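Local coordinates for DegV family protein (Streptococcus agalactiae, PDB 3LUP) that binds a fatty acid, here elaidic acid, and may take part in lipid transport or fatty acid metabolism, at residues D74-L79 with E108-L113; E159-V164 with V202-V207; I232-S237 with Q245-L250; N112-F117 with M142-I147. One frame throughout, in Å; residues are numbered along the deposited sequence.

Interaction 1: D74-L79 with E108-L113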
loop_
_atom_site.group_PDB
_atom_site.type_symbol
_atom_site.label_atom_id
_atom_site.label_comp_id
_atom_site.label_asym_id
_atom_site.label_seq_id
_atom_site.Cartn_x
_atom_site.Cartn_y
_atom_site.Cartn_z
ATOM N N ASP A 74 -13.073 4.581 18.387
ATOM C CA ASP A 74 -12.583 4.467 19.762
ATOM C C ASP A 74 -11.125 4.948 19.933
ATOM O O ASP A 74 -10.753 5.479 20.991
ATOM C CB ASP A 74 -12.739 3.023 20.269
ATOM C CG ASP A 74 -14.209 2.541 20.291
ATOM O OD1 ASP A 74 -15.126 3.354 20.580
ATOM O OD2 ASP A 74 -14.444 1.331 20.030
ATOM N N LEU A 75 -10.311 4.754 18.895
ATOM C CA LEU A 75 -8.935 5.242 18.880
ATOM C C LEU A 75 -8.887 6.775 18.834
ATOM O O LEU A 75 -8.057 7.405 19.499
ATOM C CB LEU A 75 -8.170 4.669 17.688
ATOM C CG LEU A 75 -6.686 5.042 17.595
ATOM C CD1 LEU A 75 -5.899 4.636 18.848
ATOM C CD2 LEU A 75 -6.075 4.403 16.382
ATOM N N LEU A 76 -9.776 7.357 18.038
ATOM C CA LEU A 76 -9.869 8.795 17.933
ATOM C C LEU A 76 -10.214 9.417 19.273
ATOM O O LEU A 76 -9.586 10.389 19.697
ATOM C CB LEU A 76 -10.893 9.197 16.871
ATOM C CG LEU A 76 -10.461 9.051 15.409
ATOM C CD1 LEU A 76 -11.513 9.639 14.520
ATOM C CD2 LEU A 76 -9.149 9.742 15.154
ATOM N N CYS A 77 -11.207 8.842 19.938
ATOM C CA CYS A 77 -11.628 9.293 21.255
ATOM C C CYS A 77 -10.478 9.168 22.261
ATOM O O CYS A 77 -10.186 10.114 22.995
ATOM C CB CYS A 77 -12.860 8.503 21.701
ATOM S SG CYS A 77 -13.398 8.855 23.377
ATOM N N GLN A 78 -9.820 8.006 22.265
ATOM C CA GLN A 78 -8.639 7.741 23.105
ATOM C C GLN A 78 -7.496 8.755 22.895
ATOM O O GLN A 78 -6.867 9.208 23.855
ATOM C CB GLN A 78 -8.145 6.297 22.891
ATOM C CG GLN A 78 -7.232 5.757 23.988
ATOM C CD GLN A 78 -7.822 5.912 25.410
ATOM O OE1 GLN A 78 -9.027 5.742 25.620
ATOM N NE2 GLN A 78 -6.961 6.222 26.387
ATOM N N LEU A 79 -7.241 9.113 21.644
ATOM C CA LEU A 79 -6.207 10.094 21.323
ATOM C C LEU A 79 -6.552 11.480 21.881
ATOM O O LEU A 79 -5.693 12.162 22.447
ATOM C CB LEU A 79 -5.958 10.143 19.806
ATOM C CG LEU A 79 -5.355 8.871 19.184
ATOM C CD1 LEU A 79 -5.596 8.793 17.694
ATOM C CD2 LEU A 79 -3.888 8.774 19.472
ATOM N N GLU A 108 -16.342 14.833 11.325
ATOM C CA GLU A 108 -17.389 15.639 11.969
ATOM C C GLU A 108 -17.789 15.160 13.371
ATOM O O GLU A 108 -18.331 15.941 14.158
ATOM C CB GLU A 108 -18.627 15.707 11.074
ATOM C CG GLU A 108 -18.625 16.889 10.113
ATOM C CD GLU A 108 -17.278 17.091 9.435
ATOM O OE1 GLU A 108 -16.887 16.244 8.587
ATOM O OE2 GLU A 108 -16.609 18.099 9.765
ATOM N N GLU A 109 -17.515 13.884 13.667
ATOM C CA GLU A 109 -17.894 13.247 14.944
ATOM C C GLU A 109 -16.873 13.474 16.068
ATOM O O GLU A 109 -17.156 13.171 17.229
ATOM C CB GLU A 109 -18.114 11.733 14.775
ATOM C CG GLU A 109 -19.040 11.322 13.633
ATOM C CD GLU A 109 -20.514 11.547 13.926
ATOM O OE1 GLU A 109 -20.878 11.661 15.116
ATOM O OE2 GLU A 109 -21.311 11.595 12.958
ATOM N N HIS A 110 -15.690 13.983 15.709
ATOM C CA HIS A 110 -14.645 14.330 16.680
ATOM C C HIS A 110 -14.178 15.771 16.495
ATOM O O HIS A 110 -13.047 16.016 16.053
ATOM C CB HIS A 110 -13.476 13.358 16.572
ATOM C CG HIS A 110 -13.845 11.958 16.924
ATOM N ND1 HIS A 110 -13.645 11.429 18.181
ATOM C CD2 HIS A 110 -14.436 10.984 16.194
ATOM C CE1 HIS A 110 -14.077 10.182 18.203
ATOM N NE2 HIS A 110 -14.568 9.890 17.013
ATOM N N PRO A 111 -15.046 16.738 16.841
ATOM C CA PRO A 111 -14.736 18.135 16.555
ATOM C C PRO A 111 -13.599 18.709 17.419
ATOM O O PRO A 111 -13.070 19.773 17.101
ATOM C CB PRO A 111 -16.063 18.849 16.829
ATOM C CG PRO A 111 -16.732 17.996 17.823
ATOM C CD PRO A 111 -16.336 16.593 17.538
ATOM N N ASN A 112 -13.214 17.994 18.475
ATOM C CA ASN A 112 -12.121 18.435 19.347
ATOM C C ASN A 112 -10.713 18.091 18.862
ATOM O O ASN A 112 -9.741 18.412 19.536
ATOM C CB ASN A 112 -12.340 17.965 20.780
ATOM C CG ASN A 112 -13.469 18.721 21.472
ATOM O OD1 ASN A 112 -14.538 18.156 21.726
ATOM N ND2 ASN A 112 -13.241 20.010 21.776
ATOM N N LEU A 113 -10.612 17.453 17.695
ATOM C CA LEU A 113 -9.324 17.236 17.026
ATOM C C LEU A 113 -9.362 17.810 15.624
ATOM O O LEU A 113 -10.423 17.866 14.999
ATOM C CB LEU A 113 -9.005 15.748 16.900
ATOM C CG LEU A 113 -8.866 14.856 18.128
ATOM C CD1 LEU A 113 -9.300 13.449 17.738
ATOM C CD2 LEU A 113 -7.439 14.879 18.681
#

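Interaction 2: E159-V164 with V202-V207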
loop_
_atom_site.group_PDB
_atom_site.type_symbol
_atom_site.label_atom_id
_atom_site.label_comp_id
_atom_site.label_asym_id
_atom_site.label_seq_id
_atom_site.Cartn_x
_atom_site.Cartn_y
_atom_site.Cartn_z
ATOM N N GLU A 159 4.063 6.266 -7.217
ATOM C CA GLU A 159 3.692 5.398 -8.318
ATOM C C GLU A 159 3.781 3.979 -7.813
ATOM O O GLU A 159 4.632 3.676 -6.972
ATOM C CB GLU A 159 4.676 5.552 -9.483
ATOM C CG GLU A 159 4.763 6.965 -10.099
ATOM C CD GLU A 159 3.490 7.409 -10.855
ATOM O OE1 GLU A 159 2.743 6.549 -11.411
ATOM O OE2 GLU A 159 3.250 8.637 -10.896
ATOM N N GLY A 160 2.927 3.105 -8.334
ATOM C CA GLY A 160 2.943 1.703 -7.962
ATOM C C GLY A 160 2.645 0.849 -9.173
ATOM O O GLY A 160 1.542 0.899 -9.709
ATOM N N PHE A 161 3.638 0.078 -9.611
ATOM C CA PHE A 161 3.511 -0.791 -10.775
ATOM C C PHE A 161 3.649 -2.259 -10.374
ATOM O O PHE A 161 4.424 -2.581 -9.490
ATOM C CB PHE A 161 4.553 -0.400 -11.820
ATOM C CG PHE A 161 4.207 0.863 -12.580
ATOM C CD1 PHE A 161 3.814 0.800 -13.926
ATOM C CD2 PHE A 161 4.253 2.107 -11.959
ATOM C CE1 PHE A 161 3.474 1.954 -14.638
ATOM C CE2 PHE A 161 3.922 3.275 -12.674
ATOM C CZ PHE A 161 3.528 3.192 -14.018
ATOM N N ILE A 162 2.895 -3.137 -11.029
ATOM C CA ILE A 162 2.775 -4.536 -10.614
ATOM C C ILE A 162 2.769 -5.479 -11.798
ATOM O O ILE A 162 2.202 -5.179 -12.840
ATOM C CB ILE A 162 1.442 -4.817 -9.844
ATOM C CG1 ILE A 162 1.002 -3.616 -8.988
ATOM C CG2 ILE A 162 1.544 -6.113 -9.017
ATOM C CD1 ILE A 162 -0.520 -3.516 -8.839
ATOM N N VAL A 163 3.388 -6.633 -11.624
ATOM C CA VAL A 163 3.250 -7.713 -12.578
ATOM C C VAL A 163 2.920 -8.943 -11.771
ATOM O O VAL A 163 3.679 -9.330 -10.882
ATOM C CB VAL A 163 4.521 -7.945 -13.412
ATOM C CG1 VAL A 163 4.431 -9.278 -14.182
ATOM C CG2 VAL A 163 4.744 -6.774 -14.352
ATOM N N VAL A 164 1.771 -9.536 -12.061
ATOM C CA VAL A 164 1.295 -10.642 -11.256
ATOM C C VAL A 164 1.570 -11.976 -11.945
ATOM O O VAL A 164 1.829 -12.034 -13.160
ATOM C CB VAL A 164 -0.202 -10.480 -10.839
ATOM C CG1 VAL A 164 -0.399 -9.174 -10.103
ATOM C CG2 VAL A 164 -1.138 -10.582 -12.037
ATOM N N VAL A 202 -5.290 -0.429 -12.822
ATOM C CA VAL A 202 -5.650 -0.553 -14.236
ATOM C C VAL A 202 -4.451 -1.147 -14.970
ATOM O O VAL A 202 -3.345 -1.216 -14.412
ATOM C CB VAL A 202 -6.098 0.816 -14.903
ATOM C CG1 VAL A 202 -7.172 1.488 -14.097
ATOM C CG2 VAL A 202 -4.934 1.762 -15.109
ATOM N N VAL A 203 -4.668 -1.591 -16.209
ATOM C CA VAL A 203 -3.574 -2.109 -17.009
ATOM C C VAL A 203 -2.804 -0.937 -17.590
ATOM O O VAL A 203 -3.350 -0.104 -18.308
ATOM C CB VAL A 203 -4.052 -3.055 -18.138
ATOM C CG1 VAL A 203 -2.862 -3.672 -18.864
ATOM C CG2 VAL A 203 -4.963 -4.145 -17.573
ATOM N N TYR A 204 -1.525 -0.867 -17.256
ATOM C CA TYR A 204 -0.660 0.119 -17.867
ATOM C C TYR A 204 -0.310 -0.307 -19.296
ATOM O O TYR A 204 -0.545 0.442 -20.237
ATOM C CB TYR A 204 0.595 0.318 -17.018
ATOM C CG TYR A 204 1.532 1.377 -17.540
ATOM C CD1 TYR A 204 1.210 2.734 -17.443
ATOM C CD2 TYR A 204 2.748 1.022 -18.124
ATOM C CE1 TYR A 204 2.074 3.713 -17.921
ATOM C CE2 TYR A 204 3.623 1.990 -18.601
ATOM C CZ TYR A 204 3.278 3.332 -18.498
ATOM O OH TYR A 204 4.147 4.279 -18.980
ATOM N N GLU A 205 0.214 -1.525 -19.451
ATOM C CA GLU A 205 0.751 -1.972 -20.737
ATOM C C GLU A 205 0.578 -3.492 -20.930
ATOM O O GLU A 205 0.796 -4.264 -19.991
ATOM C CB GLU A 205 2.231 -1.572 -20.806
ATOM C CG GLU A 205 2.840 -1.487 -22.194
ATOM C CD GLU A 205 4.261 -0.897 -22.183
ATOM O OE1 GLU A 205 4.483 0.136 -21.497
ATOM O OE2 GLU A 205 5.153 -1.462 -22.874
ATOM N N LYS A 206 0.164 -3.908 -22.133
ATOM C CA LYS A 206 0.200 -5.325 -22.516
ATOM C C LYS A 206 1.647 -5.678 -22.846
ATOM O O LYS A 206 2.228 -5.132 -23.784
ATOM C CB LYS A 206 -0.696 -5.614 -23.733
ATOM C CG LYS A 206 -2.205 -5.717 -23.452
ATOM C CD LYS A 206 -3.031 -6.000 -24.719
ATOM C CE LYS A 206 -3.523 -7.446 -24.789
ATOM N NZ LYS A 206 -3.891 -7.919 -26.166
ATOM N N VAL A 207 2.246 -6.553 -22.050
ATOM C CA VAL A 207 3.592 -7.050 -22.331
ATOM C C VAL A 207 3.469 -8.553 -22.496
ATOM O O VAL A 207 2.774 -9.212 -21.727
ATOM C CB VAL A 207 4.610 -6.685 -21.214
ATOM C CG1 VAL A 207 5.985 -7.244 -21.535
ATOM C CG2 VAL A 207 4.702 -5.172 -21.060
#

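Interaction 3: I232-S237 with Q245-L250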
loop_
_atom_site.group_PDB
_atom_site.type_symbol
_atom_site.label_atom_id
_atom_site.label_comp_id
_atom_site.label_asym_id
_atom_site.label_seq_id
_atom_site.Cartn_x
_atom_site.Cartn_y
_atom_site.Cartn_z
ATOM N N ILE A 232 12.779 4.028 -3.519
ATOM C CA ILE A 232 12.247 2.961 -4.389
ATOM C C ILE A 232 12.166 1.596 -3.683
ATOM O O ILE A 232 13.120 1.166 -3.027
ATOM C CB ILE A 232 13.043 2.804 -5.720
ATOM C CG1 ILE A 232 13.368 4.164 -6.327
ATOM C CG2 ILE A 232 12.257 1.969 -6.734
ATOM C CD1 ILE A 232 14.420 4.106 -7.405
ATOM N N ALA A 233 11.029 0.918 -3.834
ATOM C CA ALA A 233 10.790 -0.344 -3.160
ATOM C C ALA A 233 10.404 -1.399 -4.187
ATOM O O ALA A 233 9.488 -1.181 -4.981
ATOM C CB ALA A 233 9.675 -0.179 -2.118
ATOM N N ILE A 234 11.114 -2.526 -4.193
ATOM C CA ILE A 234 10.655 -3.695 -4.926
ATOM C C ILE A 234 9.928 -4.587 -3.928
ATOM O O ILE A 234 10.454 -4.908 -2.858
ATOM C CB ILE A 234 11.798 -4.480 -5.555
ATOM C CG1 ILE A 234 12.642 -3.572 -6.443
ATOM C CG2 ILE A 234 11.246 -5.667 -6.354
ATOM C CD1 ILE A 234 14.023 -4.140 -6.731
ATOM N N ILE A 235 8.709 -4.971 -4.268
ATOM C CA ILE A 235 7.854 -5.673 -3.323
ATOM C C ILE A 235 7.340 -6.935 -4.001
ATOM O O ILE A 235 6.982 -6.895 -5.167
ATOM C CB ILE A 235 6.675 -4.784 -2.869
ATOM C CG1 ILE A 235 7.148 -3.343 -2.635
ATOM C CG2 ILE A 235 6.017 -5.358 -1.618
ATOM C CD1 ILE A 235 6.236 -2.296 -3.230
ATOM N N HIS A 236 7.324 -8.053 -3.283
ATOM C CA HIS A 236 6.911 -9.308 -3.872
ATOM C C HIS A 236 6.145 -10.190 -2.902
ATOM O O HIS A 236 6.325 -10.096 -1.681
ATOM C CB HIS A 236 8.133 -10.064 -4.396
ATOM C CG HIS A 236 9.048 -10.537 -3.320
ATOM N ND1 HIS A 236 9.003 -11.819 -2.819
ATOM C CD2 HIS A 236 10.006 -9.891 -2.618
ATOM C CE1 HIS A 236 9.909 -11.949 -1.868
ATOM N NE2 HIS A 236 10.535 -10.794 -1.729
ATOM N N SER A 237 5.293 -11.053 -3.448
ATOM C CA SER A 237 4.627 -12.075 -2.647
ATOM C C SER A 237 5.246 -13.443 -2.959
ATOM O O SER A 237 4.755 -14.185 -3.807
ATOM C CB SER A 237 3.107 -12.056 -2.872
ATOM O OG SER A 237 2.784 -12.238 -4.248
ATOM N N GLN A 245 15.933 -10.153 -9.762
ATOM C CA GLN A 245 16.041 -9.829 -11.173
ATOM C C GLN A 245 15.799 -8.342 -11.403
ATOM O O GLN A 245 16.659 -7.650 -11.945
ATOM C CB GLN A 245 15.045 -10.666 -11.978
ATOM C CG GLN A 245 14.800 -10.188 -13.402
ATOM C CD GLN A 245 16.006 -10.325 -14.304
ATOM O OE1 GLN A 245 17.002 -10.945 -13.951
ATOM N NE2 GLN A 245 15.915 -9.744 -15.485
ATOM N N LEU A 246 14.632 -7.852 -10.981
ATOM C CA LEU A 246 14.296 -6.447 -11.144
ATOM C C LEU A 246 15.306 -5.558 -10.432
ATOM O O LEU A 246 15.664 -4.496 -10.940
ATOM C CB LEU A 246 12.883 -6.163 -10.644
ATOM C CG LEU A 246 12.343 -4.728 -10.752
ATOM C CD1 LEU A 246 12.540 -4.036 -12.139
ATOM C CD2 LEU A 246 10.869 -4.725 -10.309
ATOM N N TYR A 247 15.769 -6.008 -9.266
ATOM C CA TYR A 247 16.797 -5.303 -8.502
ATOM C C TYR A 247 18.051 -5.109 -9.329
ATOM O O TYR A 247 18.621 -4.011 -9.353
ATOM C CB TYR A 247 17.147 -6.075 -7.231
ATOM C CG TYR A 247 18.152 -5.388 -6.336
ATOM C CD1 TYR A 247 17.737 -4.508 -5.330
ATOM C CD2 TYR A 247 19.517 -5.632 -6.477
ATOM C CE1 TYR A 247 18.653 -3.884 -4.503
ATOM C CE2 TYR A 247 20.440 -5.018 -5.646
ATOM C CZ TYR A 247 19.999 -4.150 -4.665
ATOM O OH TYR A 247 20.921 -3.538 -3.857
ATOM N N ASN A 248 18.477 -6.185 -9.992
ATOM C CA ASN A 248 19.653 -6.150 -10.858
ATOM C C ASN A 248 19.444 -5.256 -12.063
ATOM O O ASN A 248 20.314 -4.462 -12.381
ATOM C CB ASN A 248 20.075 -7.555 -11.278
ATOM C CG ASN A 248 20.521 -8.403 -10.100
ATOM O OD1 ASN A 248 21.056 -7.890 -9.111
ATOM N ND2 ASN A 248 20.292 -9.711 -10.193
ATOM N N LEU A 249 18.283 -5.358 -12.707
ATOM C CA LEU A 249 17.936 -4.459 -13.801
ATOM C C LEU A 249 18.031 -2.994 -13.379
ATOM O O LEU A 249 18.473 -2.153 -14.153
ATOM C CB LEU A 249 16.529 -4.749 -14.325
ATOM C CG LEU A 249 16.290 -6.072 -15.059
ATOM C CD1 LEU A 249 14.777 -6.375 -15.165
ATOM C CD2 LEU A 249 16.988 -6.102 -16.430
ATOM N N LEU A 250 17.617 -2.697 -12.147
ATOM C CA LEU A 250 17.685 -1.349 -11.596
ATOM C C LEU A 250 19.074 -1.001 -11.070
ATOM O O LEU A 250 19.463 0.167 -11.055
ATOM C CB LEU A 250 16.642 -1.184 -10.499
ATOM C CG LEU A 250 15.203 -1.127 -11.011
ATOM C CD1 LEU A 250 14.276 -0.923 -9.846
ATOM C CD2 LEU A 250 15.031 -0.003 -12.022
#

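Interaction 4: N112-F117 with M142-I147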
loop_
_atom_site.group_PDB
_atom_site.type_symbol
_atom_site.label_atom_id
_atom_site.label_comp_id
_atom_site.label_asym_id
_atom_site.label_seq_id
_atom_site.Cartn_x
_atom_site.Cartn_y
_atom_site.Cartn_z
ATOM N N ASN A 112 -13.214 17.994 18.475
ATOM C CA ASN A 112 -12.121 18.435 19.347
ATOM C C ASN A 112 -10.713 18.091 18.862
ATOM O O ASN A 112 -9.741 18.412 19.536
ATOM C CB ASN A 112 -12.340 17.965 20.780
ATOM C CG ASN A 112 -13.469 18.721 21.472
ATOM O OD1 ASN A 112 -14.538 18.156 21.726
ATOM N ND2 ASN A 112 -13.241 20.010 21.776
ATOM N N LEU A 113 -10.612 17.453 17.695
ATOM C CA LEU A 113 -9.324 17.236 17.026
ATOM C C LEU A 113 -9.362 17.810 15.624
ATOM O O LEU A 113 -10.423 17.866 14.999
ATOM C CB LEU A 113 -9.005 15.748 16.900
ATOM C CG LEU A 113 -8.866 14.856 18.128
ATOM C CD1 LEU A 113 -9.300 13.449 17.738
ATOM C CD2 LEU A 113 -7.439 14.879 18.681
ATOM N N THR A 114 -8.200 18.225 15.130
ATOM C CA THR A 114 -8.053 18.605 13.739
ATOM C C THR A 114 -7.530 17.375 13.021
ATOM O O THR A 114 -6.450 16.868 13.349
ATOM C CB THR A 114 -7.107 19.783 13.572
ATOM O OG1 THR A 114 -7.654 20.911 14.258
ATOM C CG2 THR A 114 -6.963 20.138 12.111
ATOM N N ILE A 115 -8.318 16.902 12.053
ATOM C CA ILE A 115 -8.145 15.578 11.456
ATOM C C ILE A 115 -8.119 15.658 9.943
ATOM O O ILE A 115 -8.997 16.269 9.334
ATOM C CB ILE A 115 -9.298 14.636 11.862
ATOM C CG1 ILE A 115 -9.414 14.559 13.381
ATOM C CG2 ILE A 115 -9.094 13.249 11.281
ATOM C CD1 ILE A 115 -10.748 14.016 13.865
ATOM N N ALA A 116 -7.120 15.030 9.334
ATOM C CA ALA A 116 -7.093 14.916 7.879
ATOM C C ALA A 116 -6.874 13.471 7.461
ATOM O O ALA A 116 -5.910 12.823 7.901
ATOM C CB ALA A 116 -6.041 15.827 7.279
ATOM N N PHE A 117 -7.799 12.969 6.640
ATOM C CA PHE A 117 -7.702 11.639 6.056
ATOM C C PHE A 117 -7.561 11.742 4.532
ATOM O O PHE A 117 -8.470 11.338 3.806
ATOM C CB PHE A 117 -8.945 10.796 6.366
ATOM C CG PHE A 117 -9.131 10.437 7.827
ATOM C CD1 PHE A 117 -8.045 10.197 8.666
ATOM C CD2 PHE A 117 -10.421 10.305 8.354
ATOM C CE1 PHE A 117 -8.245 9.869 10.010
ATOM C CE2 PHE A 117 -10.629 9.970 9.691
ATOM C CZ PHE A 117 -9.545 9.752 10.518
HETATM N N MSE A 142 6.745 21.886 11.377
HETATM C CA MSE A 142 5.833 22.285 10.307
HETATM C C MSE A 142 4.370 22.280 10.785
HETATM O O MSE A 142 3.965 21.403 11.552
HETATM C CB MSE A 142 6.019 21.334 9.126
HETATM C CG MSE A 142 5.954 21.952 7.729
HETATM SE SE MSE A 142 6.055 20.572 6.298
HETATM C CE MSE A 142 7.919 20.026 6.549
ATOM N N ASP A 143 3.597 23.274 10.338
ATOM C CA ASP A 143 2.172 23.388 10.677
ATOM C C ASP A 143 1.369 22.288 10.013
ATOM O O ASP A 143 1.706 21.838 8.911
ATOM C CB ASP A 143 1.587 24.742 10.250
ATOM C CG ASP A 143 1.947 25.870 11.200
ATOM O OD1 ASP A 143 1.996 25.636 12.431
ATOM O OD2 ASP A 143 2.177 27.005 10.716
ATOM N N PHE A 144 0.294 21.887 10.687
ATOM C CA PHE A 144 -0.561 20.816 10.229
ATOM C C PHE A 144 -0.996 20.983 8.777
ATOM O O PHE A 144 -0.854 20.043 7.995
ATOM C CB PHE A 144 -1.769 20.654 11.142
ATOM C CG PHE A 144 -2.567 19.429 10.851
ATOM C CD1 PHE A 144 -2.086 18.172 11.209
ATOM C CD2 PHE A 144 -3.789 19.525 10.201
ATOM C CE1 PHE A 144 -2.812 17.022 10.929
ATOM C CE2 PHE A 144 -4.526 18.387 9.918
ATOM C CZ PHE A 144 -4.030 17.123 10.284
ATOM N N ASP A 145 -1.495 22.162 8.403
ATOM C CA ASP A 145 -1.935 22.387 7.009
ATOM C C ASP A 145 -0.813 22.227 5.990
ATOM O O ASP A 145 -1.040 21.726 4.889
ATOM C CB ASP A 145 -2.592 23.753 6.828
ATOM C CG ASP A 145 -3.947 23.837 7.491
ATOM O OD1 ASP A 145 -4.349 22.860 8.171
ATOM O OD2 ASP A 145 -4.606 24.891 7.333
ATOM N N VAL A 146 0.385 22.656 6.378
ATOM C CA VAL A 146 1.576 22.532 5.557
ATOM C C VAL A 146 2.008 21.061 5.418
ATOM O O VAL A 146 2.355 20.610 4.321
ATOM C CB VAL A 146 2.730 23.416 6.107
ATOM C CG1 VAL A 146 3.948 23.381 5.186
ATOM C CG2 VAL A 146 2.257 24.852 6.279
ATOM N N ILE A 147 1.986 20.312 6.514
ATOM C CA ILE A 147 2.320 18.902 6.450
ATOM C C ILE A 147 1.354 18.225 5.497
ATOM O O ILE A 147 1.782 17.635 4.510
ATOM C CB ILE A 147 2.311 18.247 7.843
ATOM C CG1 ILE A 147 3.425 18.869 8.702
ATOM C CG2 ILE A 147 2.471 16.733 7.726
ATOM C CD1 ILE A 147 3.591 18.280 10.084
#

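Interaction 1: D74-L79 with E108-L113
Leu-76 on helix 69-81 and His-110 in the turn after helix 106-109 are the closest backbone pair of the contact, their CA atoms 7.4 Å apart. A type I beta turn runs from His-110 to Leu-113, and the bond from Leu-113 N to His-110 O spans 3.3 Å. The turn presents the two side chains from its ends to the same helical turn. Leu-76 lies over one face of the His-110 imidazole: its CB stands above the ring centre, 3.7 Å from the centroid and 13° off the normal, a CH-pi contact. The leucine branch covers another part of the ring, Leu-76 CD1 lying 3.6 Å from His-110 CD2. A chi1 of -64° sets His-110 CG opposite its carbonyl carbon and turns the imidazole toward the helix. His-110 CE1 also meets the Cys-77 backbone N, obliquely, at 3.6 Å. Leu-113 reaches the helix beside the imidazole, its CD1 3.6 Å from Leu-76 O. Leu-76 and Leu-113 both touch Val-87 of strand 86-89, so the leucines link turn and helix to the parallel sheet. No hydrogen bond crosses between the two segments. The polar end of the imidazole is served by the same helix: His-110 NE2 is hydrogen-bonded to Asp-73 OD1. The ring is thus covered by hydrocarbon on one face and tied at NE2 to a carboxylate, which would probably polarise it.

Interaction 2: E159-V164 with V202-V207
The rings of Phe-161 and Tyr-204 meet edge-to-face, with Phe-161 CE1 over one face of the tyrosine and that tyrosine, together with Glu-159 CB, at the phenylalanine edge. Phe-161 CE1 stands above the Tyr-204 ring centre, 3.5 Å from Tyr-204 CG. The ring centroids are 5.0 Å apart and the planes are turned by 80°, a T-shaped pair. Phe-161 CZ follows at the rim, 4.2 Å from Tyr-204 CD1. The tyrosine ring reaches across to Phe-161 because its CG stands anti to the backbone N, at a chi1 of -177°. Backbone hydrogen bonding between the segments is absent, because strand 192-195 runs between strands 159-163 and 201-205 in the mixed sheet; the aromatic pair bridges over it, the CA atoms of Phe-161 and Tyr-204 being 8.3 Å apart. Tyr-204 sits in a classic beta bulge, where it and Glu-205 both face Val-192. His-194 of the intervening strand meets both rings, Phe-279 lies nearly parallel to the Phe-161 ring, and Ile-220 of helix 210-224 touches both Phe-161 and Tyr-204. Elaidic acid touches Gly-160 and Ile-162, the residues flanking Phe-161 in the strand, and the Phe-161 side chain stays about 7 Å from it. The edge of Phe-161, with its slightly positive hydrogens, meets the electron-rich face of Tyr-204, probably a favourable electrostatic contact, which joins edge strand 201-205 to strand 159-163, two residues of which touch the ligand, without a hydrogen bond.

Interaction 3: I232-S237 with Q245-L250
The backbone bond from Leu-250 N to Leu-246 O, 2.9 Å long, fixes one turn of helix 240-252, and both leucines of that turn face Ile-234. This is the strand-helix half of a beta-alpha-beta unit, in which helix 240-252 connects the parallel neighbouring strands 230-236 and 259-263. Strand 232-236 and helix 245-250 run nearly antiparallel, at 159°, with their axes 9.7 Å apart. Ile-234 carries the contact, and its two branches divide the work. At a chi1 of -55° the CG1 branch lies opposite the carbonyl carbon and aims CD1 at the helix backbone, while CG2 goes to one side. There Ile-234 CG2 meets Leu-246 CD2 at 4.1 Å, the two side chains lying at a slant to each other. Leu-250 comes in next to it more loosely, its CD1 4.5 Å from Ile-234 CD1. Helix 210-224 backs these leucines, Leu-217 touching Leu-246 and Val-221 touching Leu-250. The next strand residue, Ile-235, touches the elaidic acid, whereas the Ile-234 side chain stays about 9 Å from it. At the end of the segment Ser-237 OG is hydrogen-bonded to Gly-273 O and Ala-276 N. The methyl end of Ile-234 fits against the root of the Tyr-247 side chain, CD1 lying 3.7 Å from Tyr-247 CB and near the edge of the tyrosine ring. Closer still is the helix backbone: Ile-234 CD1 is 3.5 Å from Tyr-247 CA.

Interaction 4: N112-F117 with M142-I147
Apolar packing makes this contact, and Phe-144 supplies one side of it, pressing the far end of its ring against Thr-114 and Ala-116. Thr-114 CG2 approaches the ring obliquely, 3.7 Å from Phe-144 CE2 and 3.8 Å from Phe-144 CD2; the two side chains pass each other in opposite directions. Two residues on, Ala-116 CB sits 3.8 Å from Phe-144 CZ, again obliquely. With chi1 at -171° the Phe-144 ring extends from the helix start to the strand, CG opposite the backbone N. Between the two side chains the ring tip meets backbone: Ala-116 N lies in the ring plane at its edge, 3.9 Å from Phe-144 CZ.

Hydrogen bonds hold each partner separately, and none crosses the contact. Ile-147 N binds Asp-143 O at 2.9 Å in the first helical turn; Asp-143 occupies the N-cap position, although its side chain makes no capping bond. Thr-114 is bonded through its backbone to Thr-85 and Val-87, and Ala-116 to Val-87 and Gly-89, along strand 86-89.

Ring contact continues on that neighbouring strand, where His-86 meets Phe-144 with planes about 35° apart. The start of helix 144-155 is thereby packed on one face of the parallel sheet at one of its edge strands, 114-116, while Ile-115 points away from that helix and packs on Val-87, His-110 and Ile-107 of helix 106-109.

Interactions 1 and 4 form one cluster on the four-stranded parallel sheet: they share Asn-112 and Leu-113, their centres are 13 Å apart, and His-110 O touches Ile-115 CD1 at 3.8 Å. Interactions 2 and 3 belong to the six-stranded mixed sheet, on the opposite side of the chain's centre. With centres 14 Å and nearest atoms about 7 Å apart they do not touch, but both lie on this sheet and pack against helix 210-224. The elaidic acid pocket is reached by interactions 2 and 3 alike, each through strand residues beside those that make the contact. Between the clusters the closest approach is about 16 Å, between nearest atoms of interactions 2 and 4; helix 144-155 of interaction 4 is followed in the chain by strand 159-163 of interaction 2.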